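Local structure of glyceraldehyde-3-phosphate dehydrogenase (Sulfolobus solfataricus, 1B7G) at residues C123-N126 and E127-K131; N308-A311 and I312-S315; R135-S138 and C139-A143. The protein oxidises D-glyceraldehyde 3-phosphate with uptake of phosphate to 1,3-bisphosphoglycerate in glycolysis, using NADP or NAD with a marked preference for NADP. The protein carries 1 engineered substitution. One frame throughout, in Å; residues are numbered along the deposited sequence.

Contact 1. Residues C123-N126 and E127-K131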
ATOM      1  N   CYS A 123      18.857   0.133  22.458  1.00 25.54           N
ATOM      2  CA  CYS A 123      20.213   0.323  22.899  1.00 27.26           C
ATOM      3  C   CYS A 123      20.414   1.225  24.123  1.00 25.01           C
ATOM      4  O   CYS A 123      21.260   0.841  24.921  1.00 24.29           O
ATOM      5  CB  CYS A 123      21.156   0.924  21.811  1.00 23.01           C
ATOM      6  SG  CYS A 123      21.153  -0.029  20.271  1.00 27.37           S
ATOM      7  N   ASN A 124      19.808   2.397  24.216  1.00 22.92           N
ATOM      8  CA  ASN A 124      20.164   3.305  25.300  1.00 25.81           C
ATOM      9  C   ASN A 124      19.001   4.084  25.878  1.00 26.01           C
ATOM     10  O   ASN A 124      19.123   5.270  26.230  1.00 26.98           O
ATOM     11  CB  ASN A 124      21.267   4.270  24.781  1.00 22.24           C
ATOM     12  CG  ASN A 124      20.704   5.243  23.767  1.00 30.15           C
ATOM     13  OD1 ASN A 124      19.682   4.932  23.135  1.00 27.93           O
ATOM     14  ND2 ASN A 124      21.293   6.427  23.664  1.00 26.64           N
ATOM     15  N   TYR A 125      17.863   3.429  26.036  1.00 23.17           N
ATOM     16  CA  TYR A 125      16.709   4.090  26.678  1.00 29.64           C
ATOM     17  C   TYR A 125      17.099   4.581  28.086  1.00 24.42           C
ATOM     18  O   TYR A 125      16.894   5.748  28.403  1.00 25.22           O
ATOM     19  CB  TYR A 125      15.578   3.083  26.771  1.00 28.15           C
ATOM     20  CG  TYR A 125      14.306   3.529  27.456  1.00 31.14           C
ATOM     21  CD1 TYR A 125      14.181   3.567  28.863  1.00 23.58           C
ATOM     22  CD2 TYR A 125      13.218   3.881  26.703  1.00 25.53           C
ATOM     23  CE1 TYR A 125      12.977   3.969  29.428  1.00 30.10           C
ATOM     24  CE2 TYR A 125      12.015   4.254  27.255  1.00 29.33           C
ATOM     25  CZ  TYR A 125      11.897   4.291  28.649  1.00 32.88           C
ATOM     26  OH  TYR A 125      10.685   4.669  29.174  1.00 28.13           O
ATOM     27  N   ASN A 126      17.778   3.710  28.837  1.00 25.71           N
ATOM     28  CA  ASN A 126      18.204   4.084  30.192  1.00 29.59           C
ATOM     29  C   ASN A 126      19.054   5.327  30.188  1.00 34.75           C
ATOM     30  O   ASN A 126      18.883   6.188  31.064  1.00 31.81           O
ATOM     31  CB  ASN A 126      18.882   2.945  30.936  1.00 24.64           C
ATOM     32  CG  ASN A 126      17.988   1.789  31.235  1.00 24.22           C
ATOM     33  OD1 ASN A 126      16.766   1.961  31.293  1.00 29.18           O
ATOM     34  ND2 ASN A 126      18.515   0.561  31.346  1.00 23.89           N
ATOM     35  N   GLU A 127      19.962   5.498  29.192  1.00 28.05           N
ATOM     36  CA  GLU A 127      20.759   6.702  29.147  1.00 27.44           C
ATOM     37  C   GLU A 127      19.958   7.925  28.793  1.00 24.28           C
ATOM     38  O   GLU A 127      20.343   9.051  29.158  1.00 31.17           O
ATOM     39  CB  GLU A 127      21.940   6.567  28.148  1.00 31.35           C
ATOM     40  CG  GLU A 127      23.050   5.686  28.648  1.00 29.35           C
ATOM     41  CD  GLU A 127      22.786   4.201  28.581  1.00 35.40           C
ATOM     42  OE1 GLU A 127      21.723   3.695  28.146  1.00 30.49           O
ATOM     43  OE2 GLU A 127      23.704   3.456  29.002  1.00 54.97           O
ATOM     44  N   ALA A 128      18.845   7.800  28.090  1.00 26.83           N
ATOM     45  CA  ALA A 128      18.045   8.925  27.663  1.00 25.98           C
ATOM     46  C   ALA A 128      16.937   9.293  28.677  1.00 25.37           C
ATOM     47  O   ALA A 128      16.244  10.287  28.422  1.00 25.90           O
ATOM     48  CB  ALA A 128      17.364   8.646  26.310  1.00 31.78           C
ATOM     49  N   LEU A 129      16.781   8.531  29.720  1.00 32.04           N
ATOM     50  CA  LEU A 129      15.724   8.803  30.728  1.00 31.66           C
ATOM     51  C   LEU A 129      15.852  10.211  31.260  1.00 30.52           C
ATOM     52  O   LEU A 129      16.957  10.649  31.611  1.00 31.29           O
ATOM     53  CB  LEU A 129      15.824   7.791  31.869  1.00 30.90           C
ATOM     54  CG  LEU A 129      15.052   6.485  31.700  1.00 26.56           C
ATOM     55  CD1 LEU A 129      15.419   5.482  32.781  1.00 28.36           C
ATOM     56  CD2 LEU A 129      13.539   6.744  31.752  1.00 31.86           C
ATOM     57  N   GLY A 130      14.801  11.013  31.185  1.00 33.44           N
ATOM     58  CA  GLY A 130      14.881  12.384  31.729  1.00 30.06           C
ATOM     59  C   GLY A 130      15.454  13.403  30.810  1.00 33.03           C
ATOM     60  O   GLY A 130      15.435  14.614  31.107  1.00 24.82           O
ATOM     61  N   LYS A 131      16.009  13.011  29.644  1.00 29.23           N
ATOM     62  CA  LYS A 131      16.534  14.043  28.742  1.00 28.00           C
ATOM     63  C   LYS A 131      15.377  14.828  28.181  1.00 29.00           C
ATOM     64  O   LYS A 131      14.426  14.223  27.694  1.00 32.59           O
ATOM     65  CB  LYS A 131      17.433  13.475  27.638  1.00 29.77           C
ATOM     66  CG  LYS A 131      18.582  12.630  28.229  1.00 26.82           C
ATOM     67  CD  LYS A 131      19.586  13.589  28.896  1.00 34.55           C
ATOM     68  CE  LYS A 131      20.775  12.792  29.442  1.00 36.73           C
ATOM     69  NZ  LYS A 131      21.699  13.685  30.190  1.00 37.90           N
TER
HETATM   70  O   HOH W   1      21.342   0.982  27.794  1.00 45.99           O
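Ala-128 N bonds to two carbonyls of the preceding turn in a weakly bonded helix, Asn-124 O at 3.2 Å and Tyr-125 O at 2.8 Å. Beyond it, Ala-128 to Lys-131 form a type II beta turn with Gly-130, at positive phi, in its third position; Lys-131 N closes it on Ala-128 O at 3.0 Å. The aromatic ring of Tyr-125, with CG anti to the backbone N (chi1 177°), brings CE1 to 3.7 Å from Leu-129 CD2, while its OH is hydrogen-bonded to Met-319 O. Helix 121-128 is the connection of a beta-alpha-beta unit between the parallel neighbours 118-119 and 133-136, and the disulfide of Cys-123 with Cys-149 ties it to helix 139-152. Glu-127 bends at chi2 (77°), which folds its carboxylate back along the helix until OE1 lies 3.4 Å from Asn-124 CB. One water donates to both Glu-127 OE1, at 2.8 Å, and Cys-123 O, at 2.9 Å, bridging side chain and backbone. The Asn-124 amide itself turns to the strand side, its OD1 bonded to Ser-120 N and its ND2 to Ser-118 O.

Contact 2. Residues N308-A311 and I312-S315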
ATOM      1  N   ASN A 308       9.944   6.648  18.379  1.00 22.22           N
ATOM      2  CA  ASN A 308       9.484   7.949  18.859  1.00 21.51           C
ATOM      3  C   ASN A 308       8.547   7.768  20.073  1.00 27.14           C
ATOM      4  O   ASN A 308       8.589   8.589  21.009  1.00 27.81           O
ATOM      5  CB  ASN A 308       8.791   8.733  17.750  1.00 23.58           C
ATOM      6  CG  ASN A 308       9.704   9.572  16.890  1.00 26.46           C
ATOM      7  OD1 ASN A 308      10.002  10.721  17.214  1.00 26.98           O
ATOM      8  ND2 ASN A 308      10.167   9.007  15.782  1.00 27.05           N
ATOM      9  N   ILE A 309       7.754   6.693  20.066  1.00 20.33           N
ATOM     10  CA  ILE A 309       6.886   6.436  21.224  1.00 27.08           C
ATOM     11  C   ILE A 309       7.705   6.147  22.474  1.00 30.04           C
ATOM     12  O   ILE A 309       7.510   6.756  23.555  1.00 24.66           O
ATOM     13  CB  ILE A 309       5.876   5.324  20.938  1.00 30.39           C
ATOM     14  CG1 ILE A 309       4.963   5.654  19.765  1.00 25.32           C
ATOM     15  CG2 ILE A 309       5.023   5.083  22.214  1.00 27.47           C
ATOM     16  CD1 ILE A 309       4.296   7.022  19.822  1.00 22.89           C
ATOM     17  N   ASP A 310       8.735   5.301  22.379  1.00 24.85           N
ATOM     18  CA  ASP A 310       9.597   5.042  23.541  1.00 24.11           C
ATOM     19  C   ASP A 310      10.351   6.259  23.996  1.00 26.27           C
ATOM     20  O   ASP A 310      10.570   6.465  25.217  1.00 27.26           O
ATOM     21  CB  ASP A 310      10.549   3.885  23.234  1.00 25.19           C
ATOM     22  CG  ASP A 310       9.822   2.583  23.030  1.00 34.25           C
ATOM     23  OD1 ASP A 310       8.822   2.361  23.764  1.00 30.37           O
ATOM     24  OD2 ASP A 310      10.222   1.768  22.167  1.00 28.34           O
ATOM     25  N   ALA A 311      10.796   7.098  23.050  1.00 25.86           N
ATOM     26  CA  ALA A 311      11.531   8.287  23.355  1.00 28.71           C
ATOM     27  C   ALA A 311      10.658   9.206  24.243  1.00 29.72           C
ATOM     28  O   ALA A 311      11.209   9.882  25.117  1.00 25.94           O
ATOM     29  CB  ALA A 311      12.036   9.050  22.143  1.00 26.29           C
ATOM     30  N   ILE A 312       9.373   9.296  23.931  1.00 30.05           N
ATOM     31  CA  ILE A 312       8.474  10.101  24.771  1.00 30.05           C
ATOM     32  C   ILE A 312       8.543   9.564  26.200  1.00 23.19           C
ATOM     33  O   ILE A 312       8.767  10.298  27.143  1.00 29.44           O
ATOM     34  CB  ILE A 312       7.024  10.044  24.266  1.00 31.21           C
ATOM     35  CG1 ILE A 312       6.880  10.881  22.986  1.00 29.90           C
ATOM     36  CG2 ILE A 312       6.061  10.543  25.334  1.00 24.41           C
ATOM     37  CD1 ILE A 312       5.691  10.533  22.107  1.00 24.99           C
ATOM     38  N   ARG A 313       8.436   8.258  26.357  1.00 22.10           N
ATOM     39  CA  ARG A 313       8.469   7.655  27.682  1.00 25.75           C
ATOM     40  C   ARG A 313       9.784   7.872  28.388  1.00 36.80           C
ATOM     41  O   ARG A 313       9.762   8.195  29.592  1.00 29.45           O
ATOM     42  CB  ARG A 313       8.078   6.173  27.609  1.00 22.22           C
ATOM     43  CG  ARG A 313       6.670   5.999  27.087  1.00 25.86           C
ATOM     44  CD  ARG A 313       5.905   4.900  27.827  1.00 29.28           C
ATOM     45  NE  ARG A 313       4.569   4.732  27.238  1.00 25.72           N
ATOM     46  CZ  ARG A 313       4.304   4.008  26.156  1.00 43.15           C
ATOM     47  NH1 ARG A 313       5.267   3.333  25.498  1.00 29.67           N
ATOM     48  NH2 ARG A 313       3.038   3.981  25.753  1.00 29.50           N
ATOM     49  N   ALA A 314      10.936   7.776  27.685  1.00 26.68           N
ATOM     50  CA  ALA A 314      12.212   8.038  28.300  1.00 28.29           C
ATOM     51  C   ALA A 314      12.347   9.481  28.791  1.00 29.29           C
ATOM     52  O   ALA A 314      12.661   9.771  29.943  1.00 28.73           O
ATOM     53  CB  ALA A 314      13.367   7.760  27.338  1.00 27.98           C
ATOM     54  N   SER A 315      12.130  10.427  27.891  1.00 22.20           N
ATOM     55  CA  SER A 315      12.217  11.833  28.188  1.00 29.40           C
ATOM     56  C   SER A 315      11.365  12.207  29.422  1.00 33.36           C
ATOM     57  O   SER A 315      11.828  12.958  30.271  1.00 26.89           O
ATOM     58  CB  SER A 315      11.676  12.630  27.008  1.00 19.56           C
ATOM     59  OG  SER A 315      11.857  14.007  27.091  1.00 25.79           O
TER
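Arg-313 runs back along helix 304-315 beside Ile-309 and Asp-310, one turn earlier. Its CB lies 3.5 Å from Asp-310 O, and CG passes 3.7 Å from Ile-309 O. A bend at chi2 (-140°) then sends the chain alongside Ile-309, and a turn at the last torsion (83°) sets the guanidinium, whose CZ comes 4.1 Å from Ile-309 CG2. At the tip, NH1 meets that same methyl, Ile-309 CG2, at 3.7 Å. Asp-310 OD1 sits near the guanidinium plane, at its edge, but 4.1 Å from Arg-313 NH1, with the two flat groups turned 50° apart; the opposite charges probably attract each other somewhat without pairing directly. Ser-324 OG and Thr-328 OG1 each bond to both Asp-310 OD1 and Arg-313 NH1, joining the pair through hydroxyls. Arg-313 NH2 forms a salt bridge with Asp-25, and Asp-310 OD2 one with Arg-245. Underneath runs regular alpha-helical bonding, such as Ala-314 N to Asp-310 O at 2.8 Å and Ser-315 N to Ala-311 O at 3.0 Å. The charged side of the helix thus faces helix 321-331, whereas Asn-308, Ala-311, Ile-312 and Ser-315 pack on strands 80-83, 103-106 and 133-136 of the parallel sheet.

Contact 3. Residues R135-S138 and C139-A143; sequences RVVS and CNTTA. With SO4 (sulfate ion), chain C.
Ser-138 turns its hydroxyl over the first turn of helix 139-152 and is its N-cap: OG accepts from Thr-141 N at 3.1 Å and from Thr-141 OG1 at 2.7 Å. With OG held between the backbone N and the carbonyl carbon (chi1 76°), the same oxygen faces the bound sulfate and donates to its O4 at 2.8 Å, so three bonds fix its position. The Ser-138 carbonyl carries a second pair of bonds. Thr-142 N bonds to Ser-138 O at 2.8 Å, and Thr-142 OG1 approaches Ser-138 O from above the carbonyl plane at 2.9 Å. Val-137 and Thr-141 cross at about a right angle, with Val-137 CB 3.6 Å from Thr-141 CG2, giving the polar cap an apolar flank.

The side chain of Asn-140 sets out away from residues 135-138, and the residue holds the sulfate with two donors, its backbone N on O3 at 2.8 Å and its ND2 on O2 at 2.9 Å; its OD1 is hydrogen-bonded to His-221. Arg-166 and His-193 also bond to this anion, which probably came from the crystallisation liquor and lies in the inorganic phosphate site. The amino end of the helix, where Asn-140 N points outward to the anion, would probably help to attract such a charge. Between Ser-138 and Asn-140 comes Cys-139, the probable nucleophile, the first residue of the helix.

Strand 133-136 of the parallel sheet leads through Val-137 and Ser-138 into helix 139-152, with Thr-142 against helix 304-315, Thr-141 against helix 193-198, and Asn-140 and Ala-143 against strand 291-298 of the mixed sheet.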
ATOM      1  N   ARG A 135      17.258  12.982  20.274  1.00 28.58           N
ATOM      2  CA  ARG A 135      17.230  12.877  18.808  1.00 25.96           C
ATOM      3  C   ARG A 135      17.059  11.414  18.443  1.00 24.15           C
ATOM      4  O   ARG A 135      17.889  10.597  18.840  1.00 25.49           O
ATOM      5  CB  ARG A 135      18.513  13.395  18.130  1.00 26.33           C
ATOM      6  CG  ARG A 135      18.358  13.318  16.585  1.00 24.60           C
ATOM      7  CD  ARG A 135      19.705  13.719  15.930  1.00 25.48           C
ATOM      8  NE  ARG A 135      20.732  12.742  16.288  1.00 26.26           N
ATOM      9  CZ  ARG A 135      21.846  12.537  15.591  1.00 33.42           C
ATOM     10  NH1 ARG A 135      22.047  13.205  14.463  1.00 27.88           N
ATOM     11  NH2 ARG A 135      22.700  11.609  15.981  1.00 25.59           N
ATOM     12  N   VAL A 136      15.910  11.038  17.896  1.00 24.71           N
ATOM     13  CA  VAL A 136      15.760   9.655  17.442  1.00 22.95           C
ATOM     14  C   VAL A 136      16.606   9.555  16.148  1.00 25.76           C
ATOM     15  O   VAL A 136      16.364  10.320  15.232  1.00 24.36           O
ATOM     16  CB  VAL A 136      14.311   9.286  17.138  1.00 31.05           C
ATOM     17  CG1 VAL A 136      14.244   7.952  16.380  1.00 22.39           C
ATOM     18  CG2 VAL A 136      13.451   9.188  18.435  1.00 23.00           C
ATOM     19  N   VAL A 137      17.541   8.625  16.064  1.00 25.80           N
ATOM     20  CA  VAL A 137      18.410   8.527  14.884  1.00 28.56           C
ATOM     21  C   VAL A 137      17.597   8.247  13.613  1.00 25.27           C
ATOM     22  O   VAL A 137      16.416   7.895  13.660  1.00 27.61           O
ATOM     23  CB  VAL A 137      19.487   7.450  15.020  1.00 23.76           C
ATOM     24  CG1 VAL A 137      20.725   8.030  15.728  1.00 33.57           C
ATOM     25  CG2 VAL A 137      18.985   6.229  15.762  1.00 24.43           C
ATOM     26  N   SER A 138      18.259   8.406  12.453  1.00 24.23           N
ATOM     27  CA  SER A 138      17.558   8.234  11.175  1.00 18.83           C
ATOM     28  C   SER A 138      17.068   6.827  11.001  1.00 20.34           C
ATOM     29  O   SER A 138      17.451   5.876  11.703  1.00 24.99           O
ATOM     30  CB  SER A 138      18.528   8.611  10.006  1.00 21.65           C
ATOM     31  OG  SER A 138      19.452   7.495   9.869  1.00 19.84           O
ATOM     32  N   CYS A 139      16.269   6.592   9.949  1.00 20.71           N
ATOM     33  CA  CYS A 139      15.744   5.278   9.650  1.00 21.92           C
ATOM     34  C   CYS A 139      16.842   4.217   9.456  1.00 23.25           C
ATOM     35  O   CYS A 139      16.742   3.110   9.956  1.00 20.91           O
ATOM     36  CB  CYS A 139      14.937   5.378   8.305  1.00 29.02           C
ATOM     37  SG  CYS A 139      13.635   6.666   8.402  1.00 41.13           S
ATOM     38  N   ASN A 140      17.882   4.538   8.657  1.00 20.56           N
ATOM     39  CA  ASN A 140      18.903   3.492   8.439  1.00 22.66           C
ATOM     40  C   ASN A 140      19.833   3.409   9.634  1.00 18.77           C
ATOM     41  O   ASN A 140      20.327   2.324   9.927  1.00 21.46           O
ATOM     42  CB  ASN A 140      19.662   3.778   7.122  1.00 26.18           C
ATOM     43  CG  ASN A 140      18.792   3.372   5.934  1.00 25.88           C
ATOM     44  OD1 ASN A 140      18.214   2.287   5.932  1.00 21.08           O
ATOM     45  ND2 ASN A 140      18.686   4.214   4.931  1.00 21.63           N
ATOM     46  N   THR A 141      19.988   4.513  10.400  1.00 21.61           N
ATOM     47  CA  THR A 141      20.843   4.411  11.592  1.00 21.11           C
ATOM     48  C   THR A 141      20.152   3.499  12.604  1.00 23.26           C
ATOM     49  O   THR A 141      20.751   2.679  13.298  1.00 23.55           O
ATOM     50  CB  THR A 141      21.096   5.784  12.217  1.00 19.93           C
ATOM     51  OG1 THR A 141      21.589   6.695  11.221  1.00 24.56           O
ATOM     52  CG2 THR A 141      22.142   5.678  13.333  1.00 16.46           C
ATOM     53  N   THR A 142      18.816   3.693  12.712  1.00 23.38           N
ATOM     54  CA  THR A 142      18.031   2.839  13.613  1.00 21.17           C
ATOM     55  C   THR A 142      18.179   1.375  13.295  1.00 22.86           C
ATOM     56  O   THR A 142      18.299   0.531  14.191  1.00 22.46           O
ATOM     57  CB  THR A 142      16.548   3.228  13.594  1.00 20.54           C
ATOM     58  OG1 THR A 142      16.372   4.579  14.055  1.00 22.83           O
ATOM     59  CG2 THR A 142      15.715   2.319  14.495  1.00 23.92           C
ATOM     60  N   ALA A 143      18.096   1.007  11.988  1.00 21.83           N
ATOM     61  CA  ALA A 143      18.152  -0.401  11.631  1.00 26.37           C
ATOM     62  C   ALA A 143      19.540  -0.971  11.974  1.00 18.54           C
ATOM     63  O   ALA A 143      19.610  -2.074  12.484  1.00 21.24           O
ATOM     64  CB  ALA A 143      17.834  -0.572  10.137  1.00 22.26           C
TER
HETATM   65  S   SO4 C 601      19.019   7.699   6.291  1.00 25.27           S
HETATM   66  O1  SO4 C 601      18.377   8.805   5.592  1.00 34.33           O
HETATM   67  O2  SO4 C 601      19.789   6.825   5.247  1.00 29.64           O
HETATM   68  O3  SO4 C 601      18.160   6.757   7.003  1.00 30.69           O
HETATM   69  O4  SO4 C 601      19.982   8.321   7.217  1.00 30.27           O

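Overall arrangement
Along the chain the order is contact 1, contact 3, contact 2. Contacts 1 and 2 have centres about 9 Å apart and touch directly: Lys-131 O and Gly-130 N, in the turn after helix 121-128, probably hydrogen-bond to Ser-315 OG and Ala-314 O at the end of helix 304-315. Contact 3 lies about 15 Å from contact 1 and 14 Å from contact 2, centre to centre, and is, of the three, closest to the centre of the subunit. Strand 133-136 relates them: it follows helix 121-128, Val-136 touches contact 2, and a two-residue loop then leads to Cys-139. The late helix 304-315 therefore backs the nucleotide-binding sheet where that sheet leads into the active site.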